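Local coordinates for cycloalternan-forming enzyme (Listeria monocytogenes serovar 1/2a, PDB 5F7U), which is a large multidomain member of glycoside hydrolase family 31 that carries bound glucose residues on its TIM-barrel domain and on flanking modules, at residues L455-D463 / W500-F509; E405-Y416 / K462-R471. The protein carries 1 engineered substitution. All blocks are in the same frame, centred on the assembly; numbering follows the deposited sequence.

Contact 1. Residues L455-D463 / W500-F509; sequences LWQVPVLKD and WFGNGILLDF. With GLC (alpha-D-glucopyranose), chain F; GLC (alpha-D-glucopyranose), chain B; GLC (alpha-D-glucopyranose), chain C.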
loop_
_atom_site.group_PDB
_atom_site.type_symbol
_atom_site.label_atom_id
_atom_site.label_comp_id
_atom_site.label_asym_id
_atom_site.label_seq_id
_atom_site.Cartn_x
_atom_site.Cartn_y
_atom_site.Cartn_z
ATOM N N LEU A 455 -3.340 18.036 -12.801
ATOM C CA LEU A 455 -2.145 18.831 -13.129
ATOM C C LEU A 455 -1.084 18.731 -12.035
ATOM O O LEU A 455 -1.385 18.773 -10.851
ATOM C CB LEU A 455 -2.535 20.313 -13.326
ATOM C CG LEU A 455 -3.550 20.619 -14.431
ATOM C CD1 LEU A 455 -3.698 22.139 -14.544
ATOM C CD2 LEU A 455 -3.111 20.029 -15.771
ATOM N N TRP A 456 0.168 18.660 -12.458
ATOM C CA TRP A 456 1.323 18.512 -11.558
ATOM C C TRP A 456 1.550 19.801 -10.766
ATOM O O TRP A 456 1.438 20.917 -11.325
ATOM C CB TRP A 456 2.529 18.211 -12.432
ATOM C CG TRP A 456 3.846 17.816 -11.794
ATOM C CD1 TRP A 456 4.279 16.534 -11.524
ATOM C CD2 TRP A 456 4.929 18.693 -11.436
ATOM N NE1 TRP A 456 5.565 16.574 -11.014
ATOM C CE2 TRP A 456 5.989 17.880 -10.956
ATOM C CE3 TRP A 456 5.114 20.084 -11.481
ATOM C CZ2 TRP A 456 7.210 18.418 -10.513
ATOM C CZ3 TRP A 456 6.343 20.623 -11.020
ATOM C CH2 TRP A 456 7.366 19.784 -10.548
ATOM N N GLN A 457 1.875 19.631 -9.485
ATOM C CA GLN A 457 2.146 20.746 -8.565
ATOM C C GLN A 457 3.306 20.414 -7.619
ATOM O O GLN A 457 3.645 19.238 -7.427
ATOM C CB GLN A 457 0.905 21.033 -7.698
ATOM C CG GLN A 457 -0.295 21.555 -8.459
ATOM C CD GLN A 457 -0.145 23.021 -8.813
ATOM O OE1 GLN A 457 -0.446 23.887 -8.001
ATOM N NE2 GLN A 457 0.341 23.305 -10.010
ATOM N N VAL A 458 3.874 21.467 -7.039
ATOM C CA VAL A 458 4.867 21.396 -5.951
ATOM C C VAL A 458 4.455 22.356 -4.817
ATOM O O VAL A 458 3.667 23.284 -5.055
ATOM C CB VAL A 458 6.312 21.710 -6.420
ATOM C CG1 VAL A 458 6.874 20.549 -7.219
ATOM C CG2 VAL A 458 6.368 22.989 -7.249
ATOM N N PRO A 459 4.999 22.154 -3.600
ATOM C CA PRO A 459 4.615 22.991 -2.447
ATOM C C PRO A 459 5.531 24.208 -2.259
ATOM O O PRO A 459 5.477 24.876 -1.229
ATOM C CB PRO A 459 4.787 22.016 -1.271
ATOM C CG PRO A 459 5.947 21.143 -1.696
ATOM C CD PRO A 459 5.778 20.959 -3.183
ATOM N N VAL A 460 6.379 24.458 -3.247
ATOM C CA VAL A 460 7.465 25.423 -3.140
ATOM C C VAL A 460 7.243 26.495 -4.190
ATOM O O VAL A 460 6.775 26.194 -5.271
ATOM C CB VAL A 460 8.841 24.705 -3.302
ATOM C CG1 VAL A 460 8.982 24.038 -4.676
ATOM C CG2 VAL A 460 10.010 25.636 -3.005
ATOM N N LEU A 461 7.543 27.748 -3.842
ATOM C CA LEU A 461 7.649 28.810 -4.827
ATOM C C LEU A 461 9.086 28.809 -5.337
ATOM O O LEU A 461 10.030 29.024 -4.563
ATOM C CB LEU A 461 7.281 30.164 -4.225
ATOM C CG LEU A 461 7.322 31.351 -5.194
ATOM C CD1 LEU A 461 6.058 32.184 -5.029
ATOM C CD2 LEU A 461 8.565 32.198 -4.991
ATOM N N LYS A 462 9.231 28.547 -6.635
ATOM C CA LYS A 462 10.533 28.380 -7.259
ATOM C C LYS A 462 11.301 29.688 -7.221
ATOM O O LYS A 462 10.742 30.742 -7.510
ATOM C CB LYS A 462 10.362 27.882 -8.695
ATOM C CG LYS A 462 11.646 27.908 -9.507
ATOM C CD LYS A 462 11.348 27.972 -10.989
ATOM C CE LYS A 462 12.580 28.423 -11.746
ATOM N NZ LYS A 462 12.381 28.173 -13.196
ATOM N N ASP A 463 12.577 29.626 -6.837
ATOM C CA ASP A 463 13.444 30.799 -6.934
ATOM C C ASP A 463 14.856 30.366 -7.302
ATOM O O ASP A 463 15.645 29.995 -6.433
ATOM C CB ASP A 463 13.436 31.631 -5.642
ATOM C CG ASP A 463 14.248 32.924 -5.753
ATOM O OD1 ASP A 463 14.856 33.194 -6.815
ATOM O OD2 ASP A 463 14.293 33.681 -4.762
ATOM N N TRP A 500 16.318 19.360 -4.624
ATOM C CA TRP A 500 15.304 19.610 -5.640
ATOM C C TRP A 500 14.574 20.895 -5.259
ATOM O O TRP A 500 14.130 21.035 -4.113
ATOM C CB TRP A 500 14.346 18.424 -5.711
ATOM C CG TRP A 500 13.445 18.433 -6.925
ATOM C CD1 TRP A 500 13.772 18.827 -8.198
ATOM C CD2 TRP A 500 12.077 18.017 -6.969
ATOM N NE1 TRP A 500 12.684 18.684 -9.034
ATOM C CE2 TRP A 500 11.633 18.184 -8.308
ATOM C CE3 TRP A 500 11.184 17.500 -6.013
ATOM C CZ2 TRP A 500 10.326 17.855 -8.716
ATOM C CZ3 TRP A 500 9.881 17.188 -6.414
ATOM C CH2 TRP A 500 9.466 17.368 -7.759
ATOM N N PHE A 501 14.505 21.841 -6.193
ATOM C CA PHE A 501 13.957 23.185 -5.932
ATOM C C PHE A 501 14.722 23.959 -4.832
ATOM O O PHE A 501 14.164 24.832 -4.162
ATOM C CB PHE A 501 12.432 23.154 -5.669
ATOM C CG PHE A 501 11.595 22.996 -6.912
ATOM C CD1 PHE A 501 11.240 24.113 -7.679
ATOM C CD2 PHE A 501 11.141 21.730 -7.308
ATOM C CE1 PHE A 501 10.452 23.970 -8.825
ATOM C CE2 PHE A 501 10.357 21.577 -8.455
ATOM C CZ PHE A 501 10.011 22.702 -9.213
ATOM N N GLY A 502 16.019 23.657 -4.690
ATOM C CA GLY A 502 16.935 24.429 -3.852
ATOM C C GLY A 502 16.767 25.927 -4.036
ATOM O O GLY A 502 16.564 26.403 -5.163
ATOM N N ASN A 503 16.823 26.647 -2.918
ATOM C CA ASN A 503 16.597 28.099 -2.818
ATOM C C ASN A 503 15.121 28.527 -2.940
ATOM O O ASN A 503 14.799 29.698 -2.739
ATOM C CB ASN A 503 17.488 28.911 -3.782
ATOM C CG ASN A 503 17.527 30.385 -3.433
ATOM O OD1 ASN A 503 17.942 30.772 -2.332
ATOM N ND2 ASN A 503 17.076 31.228 -4.364
ATOM N N GLY A 504 14.245 27.581 -3.261
ATOM C CA GLY A 504 12.809 27.865 -3.326
ATOM C C GLY A 504 12.227 28.067 -1.933
ATOM O O GLY A 504 12.756 27.542 -0.947
ATOM N N ILE A 505 11.108 28.780 -1.866
ATOM C CA ILE A 505 10.469 29.076 -0.600
ATOM C C ILE A 505 9.251 28.164 -0.424
ATOM O O ILE A 505 8.307 28.201 -1.223
ATOM C CB ILE A 505 10.086 30.579 -0.515
ATOM C CG1 ILE A 505 11.338 31.457 -0.687
ATOM C CG2 ILE A 505 9.402 30.893 0.808
ATOM C CD1 ILE A 505 11.044 32.936 -0.877
ATOM N N LEU A 506 9.271 27.334 0.613
ATOM C CA LEU A 506 8.106 26.492 0.902
ATOM C C LEU A 506 6.918 27.302 1.399
ATOM O O LEU A 506 7.085 28.238 2.176
ATOM C CB LEU A 506 8.434 25.446 1.966
ATOM C CG LEU A 506 9.350 24.285 1.637
ATOM C CD1 LEU A 506 9.285 23.329 2.826
ATOM C CD2 LEU A 506 8.866 23.566 0.372
ATOM N N LEU A 507 5.725 26.950 0.921
ATOM C CA LEU A 507 4.494 27.504 1.475
ATOM C C LEU A 507 4.249 26.843 2.826
ATOM O O LEU A 507 4.320 25.623 2.950
ATOM C CB LEU A 507 3.313 27.267 0.515
ATOM C CG LEU A 507 1.956 27.951 0.753
ATOM C CD1 LEU A 507 1.105 27.286 1.830
ATOM C CD2 LEU A 507 2.122 29.453 1.014
ATOM N N ASP A 508 3.979 27.647 3.851
ATOM C CA ASP A 508 3.682 27.074 5.150
ATOM C C ASP A 508 2.245 26.559 5.207
ATOM O O ASP A 508 1.314 27.330 5.479
ATOM C CB ASP A 508 3.949 28.101 6.258
ATOM C CG ASP A 508 3.658 27.555 7.659
ATOM O OD1 ASP A 508 3.202 26.383 7.805
ATOM O OD2 ASP A 508 3.905 28.311 8.628
ATOM N N PHE A 509 2.068 25.256 4.961
ATOM C CA PHE A 509 0.737 24.640 4.955
ATOM C C PHE A 509 0.068 24.551 6.323
ATOM O O PHE A 509 -1.101 24.181 6.409
ATOM C CB PHE A 509 0.728 23.304 4.178
ATOM C CG PHE A 509 0.821 23.502 2.699
ATOM C CD1 PHE A 509 -0.328 23.769 1.948
ATOM C CD2 PHE A 509 2.063 23.503 2.059
ATOM C CE1 PHE A 509 -0.242 23.996 0.573
ATOM C CE2 PHE A 509 2.154 23.722 0.688
ATOM C CZ PHE A 509 0.992 23.982 -0.052
HETATM C C1 GLC F . 14.631 14.570 -9.540
HETATM C C2 GLC F . 13.609 14.958 -8.464
HETATM C C3 GLC F . 12.336 14.106 -8.560
HETATM C C4 GLC F . 11.695 14.235 -9.948
HETATM C C5 GLC F . 12.774 13.859 -10.990
HETATM C C6 GLC F . 12.318 14.035 -12.431
HETATM O O1 GLC F . 15.203 13.288 -9.243
HETATM O O2 GLC F . 14.201 14.788 -7.176
HETATM O O3 GLC F . 11.435 14.486 -7.522
HETATM O O4 GLC F . 10.568 13.340 -10.106
HETATM O O5 GLC F . 14.031 14.557 -10.850
HETATM O O6 GLC F . 12.104 12.703 -12.891
HETATM C C1 GLC B . 9.253 13.911 -9.897
HETATM C C2 GLC B . 8.183 12.800 -9.952
HETATM C C3 GLC B . 7.980 12.226 -11.369
HETATM C C4 GLC B . 7.724 13.361 -12.374
HETATM C C5 GLC B . 8.707 14.524 -12.173
HETATM C C6 GLC B . 8.395 15.738 -13.033
HETATM O O2 GLC B . 8.435 11.813 -8.947
HETATM O O3 GLC B . 6.868 11.313 -11.412
HETATM O O4 GLC B . 7.840 12.863 -13.719
HETATM O O5 GLC B . 8.830 14.952 -10.801
HETATM O O6 GLC B . 9.506 16.640 -12.863
HETATM C C1 GLC C . 9.929 17.183 -14.139
HETATM C C2 GLC C . 11.175 18.058 -13.945
HETATM C C3 GLC C . 10.814 19.415 -13.326
HETATM C C4 GLC C . 9.692 20.099 -14.106
HETATM C C5 GLC C . 8.493 19.141 -14.162
HETATM C C6 GLC C . 7.255 19.708 -14.844
HETATM O O2 GLC C . 12.101 17.404 -13.074
HETATM O O3 GLC C . 11.969 20.262 -13.285
HETATM O O4 GLC C . 9.345 21.325 -13.450
HETATM O O5 GLC C . 8.890 17.917 -14.814
HETATM O O6 GLC C . 7.517 19.837 -16.246
HETATM O O HOH W 1 13.791 27.029 -6.550
#
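With CG anti to the backbone N in both (chi1 -172° and -167°), Trp456 and Trp500 swing their indoles toward each other from opposite directions, and Trp456 CZ2 meets Trp500 CZ2 at 3.6 Å. Trp500 CZ2 lies at the edge of the Trp456 indole, in its plane, and sugar lies over a face of each ring: C5 of the chain C glucose on Trp456, O3 of the chain F glucose on Trp500. Phe501 backs the opposite face of Trp500. Its own ring takes Val460 CG1 over a face, 4.0 Å from the centroid in a CH-pi contact, while Lys462 CB sits at its edge. Trp456 lies near the end of the third strand of the TIM barrel, so the platform stands at the mouth where glycan binds. Beyond it a two-stranded antiparallel sheet joins 460-461 to 505-506: Leu461 and Ile505 exchange both backbone bonds, and Leu507 N reaches Pro459 O at 3.0 Å. Gly504, closing the type II turn from Phe501, lets Val460 CG2 pack directly on its backbone (3.5 Å to Gly504 C). At the outer end, Asn503 ND2 donates to Asp463 O (2.8 Å) from above the carbonyl plane, while the Asp463 carboxylate pairs with Arg494.

Contact 2. Residues E405-Y416 / K462-R471; sequences EETYYIWNNATY and KDDGTVYEQR. With GLC (alpha-D-glucopyranose), chain D; GLC (alpha-D-glucopyranose), chain C; GLC (alpha-D-glucopyranose), chain E.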
loop_
_atom_site.group_PDB
_atom_site.type_symbol
_atom_site.label_atom_id
_atom_site.label_comp_id
_atom_site.label_asym_id
_atom_site.label_seq_id
_atom_site.Cartn_x
_atom_site.Cartn_y
_atom_site.Cartn_z
ATOM N N GLU A 405 6.536 26.828 -15.924
ATOM C CA GLU A 405 7.749 26.335 -15.219
ATOM C C GLU A 405 8.394 27.442 -14.369
ATOM O O GLU A 405 9.613 27.436 -14.126
ATOM C CB GLU A 405 8.775 25.748 -16.216
ATOM C CG GLU A 405 8.238 24.583 -17.061
ATOM C CD GLU A 405 8.070 23.302 -16.246
ATOM O OE1 GLU A 405 8.743 23.159 -15.207
ATOM O OE2 GLU A 405 7.275 22.419 -16.649
ATOM N N GLU A 406 7.560 28.388 -13.929
ATOM C CA GLU A 406 7.988 29.465 -13.057
ATOM C C GLU A 406 7.041 29.645 -11.886
ATOM O O GLU A 406 7.461 29.536 -10.744
ATOM C CB GLU A 406 8.109 30.773 -13.841
ATOM C CG GLU A 406 9.191 30.779 -14.912
ATOM C CD GLU A 406 10.613 30.673 -14.372
ATOM O OE1 GLU A 406 10.846 30.702 -13.139
ATOM O OE2 GLU A 406 11.534 30.534 -15.213
ATOM N N THR A 407 5.774 29.939 -12.179
ATOM C CA THR A 407 4.753 30.097 -11.144
ATOM C C THR A 407 4.092 28.755 -10.813
ATOM O O THR A 407 3.572 28.566 -9.716
ATOM C CB THR A 407 3.625 31.052 -11.581
ATOM O OG1 THR A 407 2.888 30.480 -12.675
ATOM C CG2 THR A 407 4.179 32.452 -11.983
ATOM N N TYR A 408 4.040 27.864 -11.799
ATOM C CA TYR A 408 3.322 26.585 -11.697
ATOM C C TYR A 408 1.808 26.717 -11.483
ATOM O O TYR A 408 1.161 25.767 -11.044
ATOM C CB TYR A 408 3.984 25.637 -10.670
ATOM C CG TYR A 408 5.349 25.237 -11.133
ATOM C CD1 TYR A 408 5.503 24.196 -12.056
ATOM C CD2 TYR A 408 6.477 25.934 -10.704
ATOM C CE1 TYR A 408 6.749 23.853 -12.533
ATOM C CE2 TYR A 408 7.742 25.605 -11.177
ATOM C CZ TYR A 408 7.860 24.556 -12.086
ATOM O OH TYR A 408 9.111 24.227 -12.567
ATOM N N TYR A 409 1.244 27.893 -11.775
ATOM C CA TYR A 409 -0.207 27.999 -11.849
ATOM C C TYR A 409 -0.709 28.656 -13.141
ATOM O O TYR A 409 -1.917 28.836 -13.311
ATOM C CB TYR A 409 -0.811 28.635 -10.580
ATOM C CG TYR A 409 -0.397 30.062 -10.320
ATOM C CD1 TYR A 409 -1.033 31.113 -10.975
ATOM C CD2 TYR A 409 0.610 30.362 -9.390
ATOM C CE1 TYR A 409 -0.652 32.430 -10.747
ATOM C CE2 TYR A 409 0.991 31.681 -9.143
ATOM C CZ TYR A 409 0.353 32.704 -9.824
ATOM O OH TYR A 409 0.691 34.025 -9.596
ATOM N N ILE A 410 0.220 28.968 -14.051
ATOM C CA ILE A 410 -0.085 29.605 -15.335
ATOM C C ILE A 410 0.359 28.647 -16.440
ATOM O O ILE A 410 1.448 28.065 -16.361
ATOM C CB ILE A 410 0.621 30.971 -15.469
ATOM C CG1 ILE A 410 0.134 31.925 -14.362
ATOM C CG2 ILE A 410 0.425 31.595 -16.867
ATOM C CD1 ILE A 410 0.925 33.229 -14.253
ATOM N N TRP A 411 -0.505 28.481 -17.444
ATOM C CA TRP A 411 -0.227 27.651 -18.616
ATOM C C TRP A 411 0.991 28.140 -19.374
ATOM O O TRP A 411 1.199 29.359 -19.541
ATOM C CB TRP A 411 -1.457 27.594 -19.542
ATOM C CG TRP A 411 -2.517 26.778 -18.922
ATOM C CD1 TRP A 411 -3.480 27.209 -18.042
ATOM C CD2 TRP A 411 -2.685 25.354 -19.051
ATOM N NE1 TRP A 411 -4.260 26.128 -17.635
ATOM C CE2 TRP A 411 -3.791 24.987 -18.237
ATOM C CE3 TRP A 411 -2.018 24.352 -19.793
ATOM C CZ2 TRP A 411 -4.237 23.663 -18.125
ATOM C CZ3 TRP A 411 -2.475 23.026 -19.683
ATOM C CH2 TRP A 411 -3.579 22.707 -18.851
ATOM N N ASN A 412 1.786 27.191 -19.861
ATOM C CA ASN A 412 2.948 27.541 -20.677
ATOM C C ASN A 412 2.559 28.425 -21.869
ATOM O O ASN A 412 1.513 28.213 -22.503
ATOM C CB ASN A 412 3.663 26.278 -21.173
ATOM C CG ASN A 412 5.130 26.514 -21.433
ATOM O OD1 ASN A 412 5.649 27.617 -21.165
ATOM N ND2 ASN A 412 5.828 25.477 -21.927
ATOM N N ASN A 413 3.396 29.432 -22.132
ATOM C CA ASN A 413 3.221 30.379 -23.254
ATOM C C ASN A 413 2.065 31.382 -23.096
ATOM O O ASN A 413 1.869 32.232 -23.982
ATOM C CB ASN A 413 3.074 29.680 -24.635
ATOM C CG ASN A 413 4.202 28.708 -24.976
ATOM O OD1 ASN A 413 3.979 27.787 -25.758
ATOM N ND2 ASN A 413 5.403 28.909 -24.427
ATOM N N ALA A 414 1.323 31.322 -21.985
ATOM C CA ALA A 414 0.225 32.285 -21.756
ATOM C C ALA A 414 0.793 33.667 -21.464
ATOM O O ALA A 414 1.786 33.804 -20.742
ATOM C CB ALA A 414 -0.684 31.832 -20.615
ATOM N N THR A 415 0.171 34.682 -22.046
ATOM C CA THR A 415 0.560 36.069 -21.767
ATOM C C THR A 415 -0.561 36.741 -20.989
ATOM O O THR A 415 -1.705 36.271 -21.025
ATOM C CB THR A 415 0.926 36.842 -23.045
ATOM O OG1 THR A 415 -0.175 36.822 -23.969
ATOM C CG2 THR A 415 2.166 36.234 -23.707
ATOM N N TYR A 416 -0.217 37.813 -20.267
ATOM C CA TYR A 416 -1.106 38.462 -19.280
ATOM C C TYR A 416 -0.417 39.711 -18.715
ATOM O O TYR A 416 0.812 39.843 -18.805
ATOM C CB TYR A 416 -1.424 37.499 -18.117
ATOM C CG TYR A 416 -0.174 36.913 -17.483
ATOM C CD1 TYR A 416 0.488 37.588 -16.442
ATOM C CD2 TYR A 416 0.376 35.708 -17.950
ATOM C CE1 TYR A 416 1.647 37.065 -15.873
ATOM C CE2 TYR A 416 1.536 35.180 -17.385
ATOM C CZ TYR A 416 2.163 35.861 -16.352
ATOM O OH TYR A 416 3.298 35.341 -15.796
ATOM N N LYS A 462 9.231 28.547 -6.635
ATOM C CA LYS A 462 10.533 28.380 -7.259
ATOM C C LYS A 462 11.301 29.688 -7.221
ATOM O O LYS A 462 10.742 30.742 -7.510
ATOM C CB LYS A 462 10.362 27.882 -8.695
ATOM C CG LYS A 462 11.646 27.908 -9.507
ATOM C CD LYS A 462 11.348 27.972 -10.989
ATOM C CE LYS A 462 12.580 28.423 -11.746
ATOM N NZ LYS A 462 12.381 28.173 -13.196
ATOM N N ASP A 463 12.577 29.626 -6.837
ATOM C CA ASP A 463 13.444 30.799 -6.934
ATOM C C ASP A 463 14.856 30.366 -7.302
ATOM O O ASP A 463 15.645 29.995 -6.433
ATOM C CB ASP A 463 13.436 31.631 -5.642
ATOM C CG ASP A 463 14.248 32.924 -5.753
ATOM O OD1 ASP A 463 14.856 33.194 -6.815
ATOM O OD2 ASP A 463 14.293 33.681 -4.762
ATOM N N ASP A 464 15.166 30.430 -8.592
ATOM C CA ASP A 464 16.511 30.080 -9.061
ATOM C C ASP A 464 17.365 31.304 -9.408
ATOM O O ASP A 464 18.344 31.201 -10.153
ATOM C CB ASP A 464 16.411 29.127 -10.246
ATOM C CG ASP A 464 15.769 29.763 -11.462
ATOM O OD1 ASP A 464 15.194 30.873 -11.364
ATOM O OD2 ASP A 464 15.835 29.136 -12.533
ATOM N N GLY A 465 16.977 32.461 -8.880
ATOM C CA GLY A 465 17.727 33.692 -9.095
ATOM C C GLY A 465 17.514 34.365 -10.436
ATOM O O GLY A 465 18.012 35.464 -10.634
ATOM N N THR A 466 16.792 33.723 -11.357
ATOM C CA THR A 466 16.389 34.367 -12.619
ATOM C C THR A 466 15.259 35.380 -12.374
ATOM O O THR A 466 14.486 35.243 -11.411
ATOM C CB THR A 466 15.939 33.354 -13.701
ATOM O OG1 THR A 466 14.835 32.575 -13.222
ATOM C CG2 THR A 466 17.083 32.408 -14.108
ATOM N N VAL A 467 15.181 36.393 -13.239
ATOM C CA VAL A 467 14.102 37.382 -13.205
ATOM C C VAL A 467 12.881 36.805 -13.927
ATOM O O VAL A 467 12.992 36.322 -15.057
ATOM C CB VAL A 467 14.542 38.730 -13.836
ATOM C CG1 VAL A 467 13.382 39.717 -13.902
ATOM C CG2 VAL A 467 15.697 39.335 -13.041
ATOM N N TYR A 468 11.727 36.815 -13.251
ATOM C CA TYR A 468 10.461 36.429 -13.883
ATOM C C TYR A 468 9.345 37.154 -13.152
ATOM O O TYR A 468 9.032 36.834 -11.998
ATOM C CB TYR A 468 10.244 34.901 -13.845
ATOM C CG TYR A 468 9.231 34.411 -14.847
ATOM C CD1 TYR A 468 9.601 34.165 -16.170
ATOM C CD2 TYR A 468 7.890 34.179 -14.475
ATOM C CE1 TYR A 468 8.678 33.710 -17.107
ATOM C CE2 TYR A 468 6.956 33.716 -15.405
ATOM C CZ TYR A 468 7.356 33.481 -16.721
ATOM O OH TYR A 468 6.462 33.032 -17.674
ATOM N N GLU A 469 8.769 38.154 -13.826
ATOM C CA GLU A 469 7.911 39.153 -13.175
ATOM C C GLU A 469 6.875 38.601 -12.183
ATOM O O GLU A 469 6.878 38.990 -11.005
ATOM C CB GLU A 469 7.240 40.044 -14.221
ATOM C CG GLU A 469 6.533 41.252 -13.633
ATOM C CD GLU A 469 5.922 42.161 -14.693
ATOM O OE1 GLU A 469 5.772 41.749 -15.866
ATOM O OE2 GLU A 469 5.561 43.298 -14.339
ATOM N N GLN A 470 6.008 37.697 -12.650
ATOM C CA GLN A 470 4.934 37.167 -11.802
ATOM C C GLN A 470 5.450 36.424 -10.584
ATOM O O GLN A 470 4.915 36.583 -9.492
ATOM C CB GLN A 470 3.954 36.282 -12.590
ATOM C CG GLN A 470 2.650 35.990 -11.835
ATOM C CD GLN A 470 1.931 37.266 -11.423
ATOM O OE1 GLN A 470 1.738 38.155 -12.235
ATOM N NE2 GLN A 470 1.545 37.361 -10.158
ATOM N N ARG A 471 6.494 35.623 -10.793
ATOM C CA ARG A 471 7.106 34.835 -9.738
ATOM C C ARG A 471 7.734 35.782 -8.705
ATOM O O ARG A 471 7.560 35.582 -7.502
ATOM C CB ARG A 471 8.143 33.896 -10.354
ATOM C CG ARG A 471 8.500 32.664 -9.541
ATOM C CD ARG A 471 9.720 32.017 -10.207
ATOM N NE ARG A 471 10.962 32.615 -9.703
ATOM C CZ ARG A 471 12.062 32.861 -10.408
ATOM N NH1 ARG A 471 13.101 33.396 -9.786
ATOM N NH2 ARG A 471 12.151 32.591 -11.713
HETATM C C1 GLC D . 4.163 36.698 -19.360
HETATM C C2 GLC D . 3.465 38.065 -19.312
HETATM C C3 GLC D . 4.451 39.190 -18.984
HETATM C C4 GLC D . 5.251 38.879 -17.721
HETATM C C5 GLC D . 5.906 37.492 -17.806
HETATM C C6 GLC D . 6.533 37.091 -16.477
HETATM O O2 GLC D . 2.819 38.336 -20.558
HETATM O O3 GLC D . 3.738 40.416 -18.793
HETATM O O4 GLC D . 6.261 39.872 -17.530
HETATM O O5 GLC D . 4.934 36.491 -18.160
HETATM O O6 GLC D . 5.510 37.018 -15.474
HETATM C C1 GLC C . 9.929 17.183 -14.139
HETATM C C2 GLC C . 11.175 18.058 -13.945
HETATM C C3 GLC C . 10.814 19.415 -13.326
HETATM C C4 GLC C . 9.692 20.099 -14.106
HETATM C C5 GLC C . 8.493 19.141 -14.162
HETATM C C6 GLC C . 7.255 19.708 -14.844
HETATM O O2 GLC C . 12.101 17.404 -13.074
HETATM O O3 GLC C . 11.969 20.262 -13.285
HETATM O O4 GLC C . 9.345 21.325 -13.450
HETATM O O5 GLC C . 8.890 17.917 -14.814
HETATM O O6 GLC C . 7.517 19.837 -16.246
HETATM C C1 GLC E . 9.293 35.737 -20.622
HETATM C C2 GLC E . 9.645 36.078 -22.092
HETATM C C3 GLC E . 8.450 36.578 -22.927
HETATM C C4 GLC E . 7.196 35.733 -22.699
HETATM C C5 GLC E . 6.955 35.753 -21.189
HETATM C C6 GLC E . 5.568 35.299 -20.751
HETATM O O1 GLC E . 9.317 36.905 -19.775
HETATM O O2 GLC E . 10.690 37.058 -22.126
HETATM O O3 GLC E . 8.775 36.582 -24.320
HETATM O O4 GLC E . 6.078 36.286 -23.401
HETATM O O5 GLC E . 8.018 35.066 -20.507
HETATM O O6 GLC E . 4.895 36.557 -20.597
HETATM O O HOH W 2 6.757 28.753 -8.120
HETATM O O HOH W 3 11.798 25.570 -13.243
HETATM O O HOH W 4 3.941 32.954 -16.796
#
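The Tyr468 ring lies between protein and sugar: Glu406 CG sits over the centre of one face, 3.4 Å from the ring centroid in a CH-pi contact, and C6 of the chain D glucose lies over the opposite face, toward the rim. At its edge, in plane, a water joins Tyr468 OH to Tyr416 OH. Tyr416 turns a face to the same glucose, whose C2 lies over the ring centre, and its OH shares a hydrogen bond with O6 (2.8 Å). Aromatic residues suit these places because flat rings match the C-H surfaces of a pyranose while the hydroxyls bond at the rim. Glu469 OE1 accepts from O4 of this glucose, and Gln470 N donates to O6. Glu406, bent at chi2 (-66°), lays its methylenes on Tyr468 and carries its carboxylate on to two cations. Arg471 NH2 reaches Glu406 OE1 at 2.7 Å from above the carboxylate plane, and the extended Lys462 brings NZ to the same oxygen in a weak bond; both contacts are salt bridges. NZ also donates to Glu405 O (3.0 Å), so one ammonium ties two successive residues. Arg471 holds Thr466 end-on through NH1 and NH2, which fixes its guanidinium beside Glu406. Glu405 itself turns to the chain C glucose, taking O4 on OE1 and O6 on OE2. The 405-416 segment is part of the loop between strand 396-399 and helix 439-448 of the barrel, and it packs against the start of helix 469-481, where Tyr468 is the N-cap residue.

Both contacts belong to the TIM-barrel domain, their centres about 13 Å apart, and their segments alternate along the chain: 405-416, then 455-463 running into 462-471, then 500-509. Lys462 and Asp463 are common to both. Strand 460-461, helix 469-481 and strand 505-506 follow in that order, so in sequence the helix that contact 2 reaches separates the two short strands that pair in contact 1. The two also touch directly, through a probable hydrogen bond from Gln457 NE2 to Tyr408 O and the packing of Trp456 against Tyr408. Both reach the chain C glucose, whereas contact 2 extends outward to a separate glycan site; the same loops thus border two carbohydrate sites.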